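Local coordinates for TENA/THI-4 protein, Domain of Unknown Function with a Heme Oxygenase-like Fold (Shewanella denitrificans OS217, PDB 3DDE) that is of unknown function but adopts a heme oxygenase-like helical fold and may have oxidoreductase activity, at residues M203-S206 with L207-T210. Residues are numbered along the deposited sequence; the frame is centred on the assembly and turned at random.
Sequences MENS and LVLT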
HETATM    1  N   MSE A 203      13.541  14.801  10.684  1.00 49.87           N
HETATM    2  CA  MSE A 203      14.971  15.057  10.666  1.00 49.26           C
HETATM    3  C   MSE A 203      15.599  14.451  11.917  1.00 50.11           C
HETATM    4  O   MSE A 203      16.607  13.743  11.856  1.00 49.35           O
HETATM    5  CB  MSE A 203      15.202  16.579  10.667  1.00 49.14           C
HETATM    6  CG  MSE A 203      16.651  17.048  10.593  1.00 47.85           C
HETATM    7 SE   MSE A 203      16.753  18.978  10.780  0.75 48.36          SE
HETATM    8  CE  MSE A 203      16.323  19.139  12.670  1.00 47.02           C
ATOM      9  N   GLU A 204      14.980  14.758  13.052  1.00 50.56           N
ATOM     10  CA  GLU A 204      15.456  14.326  14.354  1.00 51.66           C
ATOM     11  C   GLU A 204      15.397  12.822  14.528  1.00 51.53           C
ATOM     12  O   GLU A 204      16.386  12.208  14.909  1.00 51.71           O
ATOM     13  CB  GLU A 204      14.651  14.992  15.474  1.00 51.73           C
ATOM     14  CG  GLU A 204      14.972  16.469  15.704  1.00 52.66           C
ATOM     15  CD  GLU A 204      14.043  17.138  16.731  1.00 53.09           C
ATOM     16  OE1 GLU A 204      13.030  16.525  17.104  1.00 54.62           O
ATOM     17  OE2 GLU A 204      14.308  18.285  17.162  1.00 54.49           O
ATOM     18  N   ASN A 205      14.243  12.224  14.233  1.00 51.37           N
ATOM     19  CA  ASN A 205      14.084  10.805  14.494  1.00 50.75           C
ATOM     20  C   ASN A 205      14.865   9.974  13.518  1.00 50.74           C
ATOM     21  O   ASN A 205      15.461   8.986  13.904  1.00 51.97           O
ATOM     22  CB  ASN A 205      12.607  10.374  14.581  1.00 50.62           C
ATOM     23  CG  ASN A 205      12.432   9.042  15.318  1.00 51.09           C
ATOM     24  OD1 ASN A 205      12.847   8.901  16.484  1.00 52.02           O
ATOM     25  ND2 ASN A 205      11.815   8.062  14.654  1.00 50.61           N
ATOM     26  N   SER A 206      14.896  10.359  12.251  1.00 51.39           N
ATOM     27  CA  SER A 206      15.684   9.596  11.272  1.00 50.89           C
ATOM     28  C   SER A 206      17.173   9.571  11.670  1.00 50.96           C
ATOM     29  O   SER A 206      17.841   8.563  11.469  1.00 51.72           O
ATOM     30  CB  SER A 206      15.480  10.120   9.839  1.00 50.63           C
ATOM     31  OG  SER A 206      15.813  11.495   9.736  1.00 51.11           O
ATOM     32  N   LEU A 207      17.679  10.661  12.247  1.00 51.04           N
ATOM     33  CA  LEU A 207      19.077  10.744  12.677  1.00 50.77           C
ATOM     34  C   LEU A 207      19.288   9.955  13.973  1.00 50.39           C
ATOM     35  O   LEU A 207      20.286   9.268  14.116  1.00 49.94           O
ATOM     36  CB  LEU A 207      19.504  12.215  12.811  1.00 50.65           C
ATOM     37  CG  LEU A 207      20.967  12.535  13.160  1.00 50.65           C
ATOM     38  CD1 LEU A 207      21.944  11.746  12.332  1.00 50.18           C
ATOM     39  CD2 LEU A 207      21.234  14.026  13.026  1.00 50.58           C
ATOM     40  N   VAL A 208      18.342  10.048  14.907  1.00 50.52           N
ATOM     41  CA  VAL A 208      18.374   9.222  16.128  1.00 49.92           C
ATOM     42  C   VAL A 208      18.419   7.724  15.750  1.00 50.16           C
ATOM     43  O   VAL A 208      19.214   6.938  16.283  1.00 49.21           O
ATOM     44  CB  VAL A 208      17.134   9.504  17.029  1.00 50.29           C
ATOM     45  CG1 VAL A 208      16.972   8.421  18.121  1.00 49.81           C
ATOM     46  CG2 VAL A 208      17.228  10.916  17.645  1.00 48.38           C
ATOM     47  N   LEU A 209      17.575   7.338  14.797  1.00 50.58           N
ATOM     48  CA  LEU A 209      17.517   5.939  14.365  1.00 50.52           C
ATOM     49  C   LEU A 209      18.769   5.489  13.601  1.00 50.62           C
ATOM     50  O   LEU A 209      19.191   4.340  13.728  1.00 49.96           O
ATOM     51  CB  LEU A 209      16.255   5.691  13.545  1.00 50.95           C
ATOM     52  CG  LEU A 209      14.921   5.778  14.280  1.00 50.06           C
ATOM     53  CD1 LEU A 209      13.842   5.292  13.339  1.00 48.66           C
ATOM     54  CD2 LEU A 209      14.892   4.971  15.605  1.00 49.15           C
ATOM     55  N   THR A 210      19.359   6.396  12.823  1.00 50.25           N
ATOM     56  CA  THR A 210      20.594   6.106  12.116  1.00 50.48           C
ATOM     57  C   THR A 210      21.734   5.918  13.137  1.00 50.58           C
ATOM     58  O   THR A 210      22.566   5.054  12.970  1.00 50.23           O
ATOM     59  CB  THR A 210      20.951   7.212  11.090  1.00 50.43           C
ATOM     60  OG1 THR A 210      19.846   7.418  10.199  1.00 49.19           O
ATOM     61  CG2 THR A 210      22.183   6.826  10.265  1.00 48.62           C
TER
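With chi1 at -54°, Thr210 swings OG1 opposite its own carbonyl carbon and back over the preceding turn, where the hydroxyl gives its proton to Ser206 O at 2.6 Å. The same oxygen also takes Thr210 N at 3.0 Å, and the two donors arrive from opposite faces of the carbonyl plane, so one residue grips this acceptor twice. Residues 203-210 make about two turns of helix 193-223, a long member of the all-helical heme oxygenase-like bundle, and i to i+4 bonds run through them. Val208 N to Glu204 O (2.9 Å) and Leu209 N to Asn205 O (2.8 Å) are fairly straight, whereas Leu207 N to Met203 O is longer at 3.3 Å; Met203 is modelled as selenomethionine.

On another side of the helix, Asn205 and Leu209 pack at a slant to each other. Asn205 has CG roughly opposite the backbone N (chi1 -160°), and chi2 of 57° turns the amide so that ND2 lies 3.7 Å from Leu209 CD1, a van der Waals contact between amide nitrogen and methyl group. The hydrogen bond of that ND2 goes to Thr116 OG1 of the second subunit, and Leu209 packs on the same threonine, so the pair lies at the subunit interface; Tyr120 of the same chain, from helix 112-126, touches both. Val208 CG2 comes to 3.1 Å from Glu204 O, a tight contact within the turn, and the valine side chain packs on Arg212 of the second subunit. Ser206 OG is held by Val202 O and by Trp139 NE1; Trp139, from helix 134-141, also packs against Leu207 and Thr210.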